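Local coordinates for neutral ceramidase (Pseudomonas aeruginosa, PDB 2ZWS), which hydrolyses the N-acyl linkage of ceramides to sphingosine and free fatty acid with the help of zinc, and also catalyses the reverse synthesis, at residues F105-M110 with C503-F508; H226-V231 with S235-A240; A378-G381 with P387-P390; Q396-R399 with E404-G407; A423-S428 with R434-N439. All blocks are in the same frame, centred on the assembly; numbering follows the deposited sequence.

Interaction 1: F105-M110 with C503-F508. With GOL (glycerol), chain J; FMT (formic acid), chain D.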
# COMPACT_ATOMS: atom_id res chain seq x y z
N PHE A 105 -6.64 9.17 5.38
CA PHE A 105 -6.15 8.46 6.54
C PHE A 105 -4.80 8.93 7.07
O PHE A 105 -4.14 8.24 7.88
CB PHE A 105 -6.25 6.94 6.35
CG PHE A 105 -5.48 6.41 5.15
CD1 PHE A 105 -6.04 6.44 3.88
CD2 PHE A 105 -4.21 5.86 5.31
CE1 PHE A 105 -5.34 5.93 2.77
CE2 PHE A 105 -3.50 5.34 4.22
CZ PHE A 105 -4.05 5.38 2.96
N SER A 106 -4.39 10.12 6.63
CA SER A 106 -3.29 10.86 7.25
C SER A 106 -3.84 11.81 8.27
O SER A 106 -5.03 12.15 8.22
CB SER A 106 -2.53 11.68 6.18
OG SER A 106 -1.40 12.35 6.74
N HIS A 107 -2.98 12.29 9.16
CA HIS A 107 -3.34 13.44 9.98
C HIS A 107 -2.68 14.75 9.52
O HIS A 107 -2.94 15.80 10.10
CB HIS A 107 -3.02 13.19 11.46
CG HIS A 107 -4.03 12.30 12.14
ND1 HIS A 107 -3.90 11.86 13.44
CD2 HIS A 107 -5.20 11.78 11.68
CE1 HIS A 107 -4.93 11.09 13.75
NE2 HIS A 107 -5.75 11.04 12.71
N TYR A 108 -1.86 14.66 8.47
CA TYR A 108 -1.20 15.83 7.86
C TYR A 108 -1.97 16.35 6.67
O TYR A 108 -2.33 15.59 5.75
CB TYR A 108 0.25 15.54 7.51
CG TYR A 108 1.07 15.54 8.76
CD1 TYR A 108 1.45 16.75 9.37
CD2 TYR A 108 1.42 14.34 9.38
CE1 TYR A 108 2.15 16.74 10.54
CE2 TYR A 108 2.12 14.35 10.58
CZ TYR A 108 2.50 15.55 11.14
OH TYR A 108 3.18 15.61 12.32
N ALA A 109 -2.22 17.66 6.70
CA ALA A 109 -3.17 18.23 5.75
C ALA A 109 -2.80 17.99 4.29
O ALA A 109 -3.68 17.76 3.48
CB ALA A 109 -3.40 19.73 6.02
N MET A 110 -1.51 18.08 3.95
CA MET A 110 -1.05 17.93 2.57
C MET A 110 -1.60 16.65 1.92
O MET A 110 -2.03 16.64 0.76
CB MET A 110 0.49 17.90 2.54
CG MET A 110 1.11 17.96 1.14
SD MET A 110 0.63 19.44 0.21
CE MET A 110 0.87 20.73 1.40
N CYS A 503 -6.64 15.25 17.71
CA CYS A 503 -7.69 16.15 18.24
C CYS A 503 -8.39 16.98 17.18
O CYS A 503 -9.57 17.33 17.33
CB CYS A 503 -7.11 17.14 19.27
SG CYS A 503 -5.97 18.40 18.58
N CYS A 504 -7.65 17.32 16.14
CA CYS A 504 -7.92 18.55 15.43
C CYS A 504 -7.94 18.38 13.91
O CYS A 504 -7.50 19.25 13.15
CB CYS A 504 -6.95 19.63 15.90
SG CYS A 504 -7.06 19.91 17.69
N GLN A 505 -8.51 17.25 13.50
CA GLN A 505 -8.69 16.90 12.09
C GLN A 505 -9.93 17.56 11.51
O GLN A 505 -11.00 17.56 12.13
CB GLN A 505 -8.81 15.38 11.95
CG GLN A 505 -7.49 14.68 12.30
CD GLN A 505 -6.35 15.13 11.39
OE1 GLN A 505 -6.44 14.98 10.17
NE2 GLN A 505 -5.30 15.70 11.97
N MET A 506 -9.78 18.15 10.34
CA MET A 506 -10.91 18.75 9.63
C MET A 506 -11.43 17.83 8.52
O MET A 506 -10.68 16.98 7.98
CB MET A 506 -10.51 20.09 9.00
CG MET A 506 -10.03 21.14 10.01
SD MET A 506 -9.82 22.76 9.24
CE MET A 506 -8.56 22.49 8.05
N ASN A 507 -12.70 17.99 8.18
CA ASN A 507 -13.30 17.27 7.08
C ASN A 507 -14.41 18.03 6.43
O ASN A 507 -15.30 18.53 7.14
CB ASN A 507 -13.89 15.95 7.57
CG ASN A 507 -14.75 15.30 6.51
OD1 ASN A 507 -14.27 15.05 5.41
ND2 ASN A 507 -16.03 15.04 6.82
N PHE A 508 -14.39 18.08 5.09
CA PHE A 508 -15.44 18.74 4.31
C PHE A 508 -16.17 17.80 3.35
O PHE A 508 -17.03 18.22 2.59
CB PHE A 508 -14.89 20.01 3.64
CG PHE A 508 -14.56 21.07 4.62
CD1 PHE A 508 -13.30 21.13 5.21
CD2 PHE A 508 -15.52 22.02 4.98
CE1 PHE A 508 -13.00 22.10 6.15
CE2 PHE A 508 -15.22 22.99 5.91
CZ PHE A 508 -13.94 23.04 6.49
C1 GOL J . -6.53 19.75 9.32
O1 GOL J . -7.22 18.54 9.10
C2 GOL J . -5.82 19.62 10.66
O2 GOL J . -5.99 20.79 11.44
C3 GOL J . -4.36 19.25 10.42
O3 GOL J . -4.26 18.27 9.39
C FMT D . 2.25 11.13 7.27
O1 FMT D . 2.93 10.14 7.62
O2 FMT D . 1.11 11.40 7.72

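Interaction 2: H226-V231 with S235-A240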
# COMPACT_ATOMS: atom_id res chain seq x y z
N HIS A 226 -2.66 -13.29 -7.56
CA HIS A 226 -2.36 -14.39 -8.47
C HIS A 226 -1.65 -15.52 -7.71
O HIS A 226 -1.97 -16.71 -7.88
CB HIS A 226 -1.53 -13.87 -9.65
CG HIS A 226 -1.22 -14.93 -10.66
ND1 HIS A 226 -2.18 -15.50 -11.46
CD2 HIS A 226 -0.05 -15.52 -11.01
CE1 HIS A 226 -1.62 -16.39 -12.26
NE2 HIS A 226 -0.32 -16.42 -12.01
N TRP A 227 -0.66 -15.18 -6.88
CA TRP A 227 0.05 -16.24 -6.13
C TRP A 227 -0.87 -16.98 -5.15
O TRP A 227 -0.87 -18.22 -5.10
CB TRP A 227 1.25 -15.66 -5.37
CG TRP A 227 2.37 -16.65 -5.15
CD1 TRP A 227 2.28 -18.04 -5.07
CD2 TRP A 227 3.75 -16.34 -4.93
NE1 TRP A 227 3.54 -18.57 -4.85
CE2 TRP A 227 4.45 -17.56 -4.75
CE3 TRP A 227 4.48 -15.13 -4.88
CZ2 TRP A 227 5.84 -17.60 -4.54
CZ3 TRP A 227 5.86 -15.19 -4.65
CH2 TRP A 227 6.52 -16.42 -4.48
N GLU A 228 -1.61 -16.21 -4.34
CA GLU A 228 -2.46 -16.78 -3.30
C GLU A 228 -3.66 -17.57 -3.84
O GLU A 228 -3.99 -18.65 -3.32
CB GLU A 228 -2.96 -15.68 -2.37
CG GLU A 228 -1.85 -15.02 -1.59
CD GLU A 228 -2.25 -13.72 -0.88
OE1 GLU A 228 -1.42 -13.25 -0.05
OE2 GLU A 228 -3.35 -13.17 -1.16
N HIS A 229 -4.29 -17.02 -4.87
CA HIS A 229 -5.56 -17.53 -5.39
C HIS A 229 -5.39 -18.45 -6.59
O HIS A 229 -6.09 -19.45 -6.69
CB HIS A 229 -6.47 -16.35 -5.76
CG HIS A 229 -7.83 -16.74 -6.27
ND1 HIS A 229 -8.08 -16.95 -7.60
CD2 HIS A 229 -9.00 -16.92 -5.62
CE1 HIS A 229 -9.36 -17.26 -7.77
NE2 HIS A 229 -9.94 -17.24 -6.58
N ASP A 230 -4.49 -18.12 -7.51
CA ASP A 230 -4.39 -18.89 -8.77
C ASP A 230 -3.26 -19.93 -8.75
O ASP A 230 -3.33 -20.92 -9.49
CB ASP A 230 -4.18 -17.95 -9.99
CG ASP A 230 -5.27 -16.89 -10.16
OD1 ASP A 230 -4.92 -15.81 -10.71
OD2 ASP A 230 -6.45 -17.11 -9.77
N VAL A 231 -2.21 -19.70 -7.96
CA VAL A 231 -0.97 -20.51 -8.07
C VAL A 231 -0.76 -21.54 -6.93
O VAL A 231 -0.67 -22.74 -7.20
CB VAL A 231 0.26 -19.57 -8.26
CG1 VAL A 231 1.59 -20.37 -8.20
CG2 VAL A 231 0.15 -18.82 -9.56
N SER A 235 -3.12 -23.88 1.36
CA SER A 235 -3.77 -22.83 2.18
C SER A 235 -3.15 -22.74 3.58
O SER A 235 -2.69 -23.75 4.14
CB SER A 235 -5.28 -23.09 2.27
OG SER A 235 -5.56 -24.35 2.84
N GLY A 236 -3.09 -21.54 4.16
CA GLY A 236 -3.43 -20.28 3.50
C GLY A 236 -2.15 -19.51 3.15
O GLY A 236 -1.48 -18.92 4.02
N PHE A 237 -1.83 -19.52 1.86
CA PHE A 237 -0.62 -18.88 1.37
C PHE A 237 -0.75 -17.37 1.53
O PHE A 237 -1.83 -16.80 1.24
CB PHE A 237 -0.42 -19.20 -0.10
CG PHE A 237 0.96 -18.96 -0.56
CD1 PHE A 237 1.31 -17.79 -1.26
CD2 PHE A 237 1.95 -19.90 -0.30
CE1 PHE A 237 2.64 -17.57 -1.66
CE2 PHE A 237 3.25 -19.70 -0.71
CZ PHE A 237 3.60 -18.54 -1.40
N VAL A 238 0.33 -16.73 1.98
CA VAL A 238 0.39 -15.27 2.01
C VAL A 238 1.59 -14.80 1.22
O VAL A 238 2.74 -15.16 1.54
CB VAL A 238 0.41 -14.71 3.44
CG1 VAL A 238 0.44 -13.16 3.43
CG2 VAL A 238 -0.81 -15.23 4.24
N ALA A 239 1.32 -14.01 0.20
CA ALA A 239 2.36 -13.42 -0.66
C ALA A 239 2.25 -11.91 -0.62
O ALA A 239 1.24 -11.35 -1.03
CB ALA A 239 2.21 -13.87 -2.09
N ALA A 240 3.28 -11.26 -0.11
CA ALA A 240 3.36 -9.79 -0.13
C ALA A 240 4.30 -9.33 -1.26
O ALA A 240 5.38 -9.84 -1.42
CB ALA A 240 3.86 -9.24 1.22
O HOH W 1 -3.52 -20.06 -1.05

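Interaction 3: A378-G381 with P387-P390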
# COMPACT_ATOMS: atom_id res chain seq x y z
N ALA A 378 4.74 25.98 -2.07
CA ALA A 378 4.05 25.98 -0.78
C ALA A 378 5.04 25.74 0.34
O ALA A 378 5.81 24.78 0.31
CB ALA A 378 2.93 24.93 -0.75
N ASP A 379 5.02 26.63 1.33
CA ASP A 379 5.85 26.50 2.52
C ASP A 379 5.04 25.72 3.55
O ASP A 379 4.33 26.31 4.36
CB ASP A 379 6.22 27.90 3.06
CG ASP A 379 6.98 27.85 4.38
OD1 ASP A 379 7.13 26.75 4.96
OD2 ASP A 379 7.42 28.93 4.87
N THR A 380 5.14 24.40 3.48
CA THR A 380 4.27 23.51 4.30
C THR A 380 4.72 23.45 5.76
O THR A 380 3.90 23.30 6.68
CB THR A 380 4.20 22.08 3.69
OG1 THR A 380 5.52 21.56 3.55
CG2 THR A 380 3.53 22.11 2.32
N GLY A 381 6.02 23.57 5.99
CA GLY A 381 6.60 23.47 7.32
C GLY A 381 6.21 24.58 8.27
O GLY A 381 6.15 24.37 9.49
N PRO A 387 1.93 22.15 10.85
CA PRO A 387 2.52 22.09 9.50
C PRO A 387 1.69 21.14 8.64
O PRO A 387 1.04 20.23 9.18
CB PRO A 387 3.93 21.52 9.73
CG PRO A 387 3.89 20.89 11.05
CD PRO A 387 2.80 21.55 11.88
N TRP A 388 1.68 21.35 7.32
CA TRP A 388 0.90 20.48 6.43
C TRP A 388 1.61 19.16 6.16
O TRP A 388 1.04 18.26 5.56
CB TRP A 388 0.64 21.17 5.10
CG TRP A 388 -0.25 22.36 5.20
CD1 TRP A 388 -0.82 22.91 6.33
CD2 TRP A 388 -0.68 23.15 4.10
NE1 TRP A 388 -1.57 24.02 5.98
CE2 TRP A 388 -1.50 24.19 4.62
CE3 TRP A 388 -0.44 23.10 2.71
CZ2 TRP A 388 -2.09 25.15 3.79
CZ3 TRP A 388 -1.03 24.07 1.89
CH2 TRP A 388 -1.83 25.07 2.43
N THR A 389 2.88 19.07 6.58
CA THR A 389 3.70 17.90 6.31
C THR A 389 4.40 17.50 7.61
O THR A 389 4.54 18.31 8.51
CB THR A 389 4.75 18.20 5.21
OG1 THR A 389 5.33 19.50 5.42
CG2 THR A 389 4.12 18.13 3.83
N PRO A 390 4.79 16.21 7.74
CA PRO A 390 5.45 15.77 8.99
C PRO A 390 6.81 16.39 9.28
O PRO A 390 7.50 16.84 8.37
CB PRO A 390 5.60 14.25 8.82
CG PRO A 390 5.38 13.97 7.37
CD PRO A 390 4.59 15.10 6.78

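Interaction 4: Q396-R399 with E404-G407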
# COMPACT_ATOMS: atom_id res chain seq x y z
N GLN A 396 13.90 2.88 10.97
CA GLN A 396 13.83 1.55 11.53
C GLN A 396 14.66 0.59 10.69
O GLN A 396 14.71 0.71 9.45
CB GLN A 396 12.37 1.09 11.52
CG GLN A 396 12.16 -0.23 12.27
CD GLN A 396 10.70 -0.61 12.29
OE1 GLN A 396 10.07 -0.58 11.24
NE2 GLN A 396 10.16 -0.94 13.47
N MET A 397 15.26 -0.38 11.38
CA MET A 397 15.96 -1.48 10.73
C MET A 397 15.70 -2.77 11.48
O MET A 397 15.71 -2.78 12.72
CB MET A 397 17.48 -1.25 10.69
CG MET A 397 17.94 -0.08 9.86
SD MET A 397 19.73 0.20 9.92
CE MET A 397 20.34 -1.39 9.34
N PHE A 398 15.43 -3.84 10.72
CA PHE A 398 15.36 -5.19 11.28
C PHE A 398 16.61 -5.93 10.82
O PHE A 398 17.03 -5.77 9.67
CB PHE A 398 14.18 -5.99 10.72
CG PHE A 398 12.83 -5.61 11.29
CD1 PHE A 398 12.70 -4.70 12.34
CD2 PHE A 398 11.70 -6.22 10.78
CE1 PHE A 398 11.44 -4.37 12.84
CE2 PHE A 398 10.43 -5.92 11.30
CZ PHE A 398 10.31 -5.00 12.33
N ARG A 399 17.18 -6.74 11.70
CA ARG A 399 18.16 -7.72 11.27
C ARG A 399 17.46 -9.09 11.31
O ARG A 399 16.85 -9.46 12.32
CB ARG A 399 19.38 -7.76 12.20
CG ARG A 399 20.25 -8.99 11.89
CD ARG A 399 21.52 -9.07 12.69
NE ARG A 399 22.33 -10.16 12.15
CZ ARG A 399 23.66 -10.24 12.24
NH1 ARG A 399 24.34 -9.31 12.91
NH2 ARG A 399 24.30 -11.26 11.69
N GLU A 404 19.51 -7.45 6.43
CA GLU A 404 18.98 -6.27 7.12
C GLU A 404 17.92 -5.66 6.25
O GLU A 404 18.09 -5.53 5.05
CB GLU A 404 20.05 -5.23 7.44
CG GLU A 404 20.79 -5.52 8.71
CD GLU A 404 21.83 -4.46 9.06
OE1 GLU A 404 22.39 -3.80 8.14
OE2 GLU A 404 22.10 -4.32 10.27
N LEU A 405 16.81 -5.29 6.89
CA LEU A 405 15.66 -4.74 6.21
C LEU A 405 15.46 -3.34 6.78
O LEU A 405 15.32 -3.15 7.98
CB LEU A 405 14.45 -5.64 6.50
CG LEU A 405 13.08 -5.15 6.02
CD1 LEU A 405 13.03 -4.96 4.50
CD2 LEU A 405 11.98 -6.09 6.49
N LEU A 406 15.51 -2.34 5.91
CA LEU A 406 15.34 -0.96 6.33
C LEU A 406 13.94 -0.48 6.01
O LEU A 406 13.44 -0.73 4.91
CB LEU A 406 16.30 -0.04 5.59
CG LEU A 406 17.81 -0.01 5.92
CD1 LEU A 406 18.44 -1.34 6.17
CD2 LEU A 406 18.57 0.75 4.81
N GLY A 407 13.32 0.21 6.97
CA GLY A 407 12.00 0.78 6.74
C GLY A 407 12.17 2.29 6.68
O GLY A 407 12.55 2.92 7.69

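Interaction 5: A423-S428 with R434-N439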
# COMPACT_ATOMS: atom_id res chain seq x y z
N ALA A 423 25.86 2.20 1.72
CA ALA A 423 26.48 2.76 2.93
C ALA A 423 26.21 1.85 4.13
O ALA A 423 27.10 1.59 4.95
CB ALA A 423 25.97 4.15 3.18
N VAL A 424 24.97 1.36 4.23
CA VAL A 424 24.59 0.44 5.29
C VAL A 424 25.30 -0.92 5.16
O VAL A 424 25.82 -1.45 6.16
CB VAL A 424 23.07 0.28 5.37
CG1 VAL A 424 22.66 -0.94 6.26
CG2 VAL A 424 22.43 1.58 5.86
N GLN A 425 25.36 -1.47 3.95
CA GLN A 425 26.10 -2.72 3.75
C GLN A 425 27.57 -2.56 4.16
O GLN A 425 28.14 -3.46 4.78
CB GLN A 425 25.95 -3.23 2.30
CG GLN A 425 26.75 -4.53 2.02
CD GLN A 425 26.31 -5.70 2.87
OE1 GLN A 425 25.24 -6.28 2.67
NE2 GLN A 425 27.14 -6.06 3.84
N ALA A 426 28.19 -1.43 3.82
CA ALA A 426 29.59 -1.20 4.22
C ALA A 426 29.73 -1.18 5.75
O ALA A 426 30.64 -1.79 6.30
CB ALA A 426 30.16 0.09 3.58
N ALA A 427 28.81 -0.50 6.43
CA ALA A 427 28.83 -0.41 7.89
C ALA A 427 28.51 -1.74 8.56
O ALA A 427 29.01 -2.04 9.65
CB ALA A 427 27.89 0.68 8.37
N SER A 428 27.67 -2.55 7.92
CA SER A 428 27.20 -3.81 8.52
C SER A 428 27.95 -5.10 8.18
O SER A 428 27.69 -6.14 8.78
CB SER A 428 25.71 -4.00 8.19
OG SER A 428 24.96 -2.92 8.71
N ARG A 434 24.94 -9.65 4.88
CA ARG A 434 25.31 -9.89 3.49
C ARG A 434 24.33 -9.32 2.47
O ARG A 434 24.63 -9.23 1.30
CB ARG A 434 25.50 -11.40 3.25
CG ARG A 434 26.58 -12.06 4.15
CD ARG A 434 27.99 -11.52 3.81
NE ARG A 434 29.05 -11.97 4.73
CZ ARG A 434 29.59 -11.22 5.70
NH1 ARG A 434 29.19 -9.97 5.93
NH2 ARG A 434 30.55 -11.74 6.46
N HIS A 435 23.13 -8.97 2.93
CA HIS A 435 22.12 -8.41 2.04
C HIS A 435 21.37 -7.32 2.78
O HIS A 435 20.97 -7.51 3.93
CB HIS A 435 21.14 -9.48 1.56
CG HIS A 435 21.80 -10.64 0.87
ND1 HIS A 435 22.33 -10.55 -0.40
CD2 HIS A 435 22.04 -11.90 1.29
CE1 HIS A 435 22.85 -11.71 -0.74
NE2 HIS A 435 22.69 -12.55 0.27
N VAL A 436 21.22 -6.18 2.13
CA VAL A 436 20.46 -5.06 2.71
C VAL A 436 19.29 -4.77 1.80
O VAL A 436 19.47 -4.53 0.62
CB VAL A 436 21.35 -3.82 2.87
CG1 VAL A 436 20.54 -2.63 3.39
CG2 VAL A 436 22.53 -4.12 3.80
N VAL A 437 18.08 -4.87 2.34
CA VAL A 437 16.87 -4.60 1.56
C VAL A 437 16.29 -3.26 2.01
O VAL A 437 16.08 -3.05 3.20
CB VAL A 437 15.81 -5.69 1.77
CG1 VAL A 437 14.53 -5.31 1.03
CG2 VAL A 437 16.32 -7.02 1.24
N PHE A 438 16.06 -2.36 1.06
CA PHE A 438 15.56 -1.04 1.38
C PHE A 438 14.06 -1.00 1.11
O PHE A 438 13.67 -1.09 -0.03
CB PHE A 438 16.29 -0.01 0.51
CG PHE A 438 15.94 1.40 0.83
CD1 PHE A 438 16.72 2.16 1.69
CD2 PHE A 438 14.80 1.99 0.27
CE1 PHE A 438 16.38 3.49 2.00
CE2 PHE A 438 14.46 3.32 0.56
CZ PHE A 438 15.25 4.06 1.44
N ASN A 439 13.24 -0.92 2.15
CA ASN A 439 11.79 -0.85 1.97
C ASN A 439 11.30 0.57 2.22
O ASN A 439 11.19 0.98 3.36
CB ASN A 439 11.13 -1.86 2.94
CG ASN A 439 9.67 -2.18 2.58
OD1 ASN A 439 8.91 -1.33 2.05
ND2 ASN A 439 9.27 -3.39 2.89
O HOH W 2 23.63 -5.57 0.43

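Interaction 1: F105-M110 with C503-F508
Two loops meet beside the probable substrate pocket, and His107 and Gln505 make the contact. Gln505 lies between helix 471-488 and strand 526-528. Its CG stands opposite the carbonyl carbon (chi1 -67°). This puts CG over a face of the imidazole, a CH-pi contact 4.1 Å from the centroid of the His107 ring. A bend at chi2 (-60°) then turns the amide, which lies near the CG and CD2 side of the ring, 25° from its plane. Gln505 NE2 donates to His107 O at 3.0 Å, in the carbonyl plane and on a lone pair. The same NE2 also bonds to Leu501 O, which fixes the rotation of the amide. His107 O takes a second bond, from glycerol O3 at 2.9 Å. This glycerol bridges the loops: O2 donates to Cys504 O, and O1 accepts from Met506 N. Ser106 OG accepts from Tyr108 N, an ST turn, and donates to a formic acid that also bonds to the backbone N of Gln68 and of Tyr445. Like Ser106, both are inferred substrate-binding residues. Both small molecules probably come from the crystallisation liquor. The amide grip on His107 thus joins loop 503-508 to the ST turn that contains Ser106.

Interaction 2: H226-V231 with S235-A240
Trp227 of helix 218-231 lays one face of its indole against Phe237, which lies just before strand 238-242. Phe237 CE1 sits 3.3 Å above the indole plane, displaced from the ring centre. The rings are oblique, with the phenyl and the five-membered ring planes 32° apart. Ala239 CB also touches the indole, obliquely, 3.8 Å from Trp227 CE3. This is the tight, buried part. Phe277 and Tyr281 of helix 265-286 also meet Trp227.

Glu228 reaches across by another route. Its chain is extended beyond CG, with chi2 at 167°, and carries the carboxylate past the Phe237 carbonyl to the strand backbone. There Ala239 N donates to Glu228 OE1 at 2.9 Å, nearly straight at 168° and on the anti lone pair. OE1 also pairs with Arg43 and OE2 with Lys11, both salt bridges. The two cations probably favour the charged carboxylate.

The other side is looser. A water takes the place of direct contact near the chain turn: it donates to Glu228 O at 2.7 Å and accepts only weakly from Phe237 N. Farther round the helix lie the exposed His229 and Asp230. Asp230 OD1 accepts from His226 ND1 and OD2 from His229 ND1, so the carboxylate ties two imidazoles on the helix surface.

Strand 238-242 runs parallel to strand 194-200, and helix 218-231 lies between them in the chain. The arrangement is a beta-alpha-beta crossover, with the helix packed on the strand that follows it.

Interaction 3: A378-G381 with P387-P390
Thr380 meets Thr389 and Trp388 across a short excursion of the chain, and two hydrogen bonds tie its ends. The first is between backbones. Trp388 N donates to Thr380 O at 3.0 Å, tilted 33° from the carbonyl plane. The second joins the hydroxyls: Thr380 OG1 and Thr389 OG1 lie 2.8 Å apart, and either could be the donor. In both buried threonines OG1 stands between the backbone N and the carbonyl carbon (chi1 55° and 43°), which turns the two hydroxyls to each other. The side chains cross at about a right angle. Other polar groups are met from outside. Trp388 O pairs with Met110 N, Gly381 has a backbone bond with Ala324, and Asp379 OD1 bonds to Asn382 N.

Apolar atoms meet as well. Thr380 CB lies 3.9 Å from Trp388 CB, and Thr380 CG2 is 4.1 Å from Trp388 CE3. Pro387 CB lies against the carbonyl oxygens of Thr380 and Gly381. The Trp388 ring also makes a cation-pi contact with Lys383, within the excursion.

The contact lies in the connection between strands 376-378 and 392-400. Met110 of helix 109-112 packs on Thr380, Trp388 and Thr389, and Ala324 touches both threonines.

Interaction 4: Q396-R399 with E404-G407
Met397 lies alongside Leu406, their side chains pointing the same way. Met397 CG is 3.9 Å from Leu406 CG. In the conformer described, the methyl CE touches Leu406 CD1 at 3.7 Å. The methionine chain bends at chi3 (58°). This turns CE toward the Glu404 carboxylate, where it lies 3.4 Å from Glu404 OE1. The methyl thus touches both a leucine branch and a buried carboxylate. The polar need of Glu404 OE1 is met from elsewhere, by a hydrogen bond with Ser428 OG.

The other face carries Gln396, Phe398 and Leu405. Phe398 CB and Leu405 CB are 4.2 Å apart, and the phenyl then leads away from the partner strand. The Gln396 side chain extends from this face, and its NE2 bonds to Val91 O.

The backbones form a regular antiparallel hairpin. Phe398 and Leu405 are a hydrogen-bonded pair: Phe398 N donates to Leu405 O and Leu405 N to Phe398 O, both at 2.8 Å and both in the carbonyl plane. Gly407 N donates to Gln396 O at 2.9 Å with an angle of 174°. Between these bonds Met397 CA makes a CA-H...O contact of 3.3 Å with Leu405 O.

The hairpin forms the middle of a four-stranded sheet. Strand 295-303 flanks strand 392-400, and strand 435-439 runs parallel to strand 403-407. Helices 414-428 and 471-488 pack on the Met397, Glu404 and Leu406 face. Met92 of strand 91-95 touches Gln396, Phe398 and Leu405 on the other face.

Interaction 5: A423-S428 with R434-N439
The last turn and a half of helix 414-428 runs roughly antiparallel to strand 435-439, at 146° between their directions, with the axes 8.4 Å apart. Val424, Gln425 and Val436 carry the side-chain packing. Val424 CG1 meets Val436 CG1 at 3.9 Å, and the two side chains cross at a slant. Val436 CG2, the other branch, rests 3.8 Å from Gln425 CB.

The Gln425 side chain first goes out with CG opposite the backbone N (chi1 178°), then bends at chi2 (61°). This brings the amide over the start of the strand, with OE1 3.2 Å from Arg434 C. The amide oxygen reaches the strand backbone through a water. The water donates to Gln425 OE1 at 2.8 Å and accepts from Val436 N at 3.0 Å. The other end of the amide is held by Ile433, since Gln425 NE2 bonds to Ile433 O. One glutamine thus serves the connecting loop directly and the strand through solvent.

The outer edge of the contact is more polar. Arg434 is exposed, and in the conformer described its NH1 forms a salt bridge with Glu429 just beyond the helix. His435 points away from the helix, and its NE2 bonds to Glu289.

Strand 435-439 lies parallel to strand 403-407, and helix 414-428 connects the two. This is a beta-alpha-beta crossover, with the valine pair packing the helix against the sheet.

In the fold
Interactions 4 and 5 build one unit: 404-407 and 434-439 lie on neighbouring strands, and Glu404 and Ser428 link hairpin to helix. Interaction 4 is buried and rests on backbone bonds, while interaction 5 packs valines inside and uses a bridging water at its outer edge. Interaction 2 is also helix on strand, but in the large mixed sheet; there an aromatic pair does the work with a carboxylate that bonds to the strand and to two cations. Interactions 1 and 3 are loop contacts that touch through Met110 and Trp388, across the chain's centre from interaction 2. Interaction 3 is buried and closes locally. Interaction 1 is partly buried and joins residues nearly 400 positions apart.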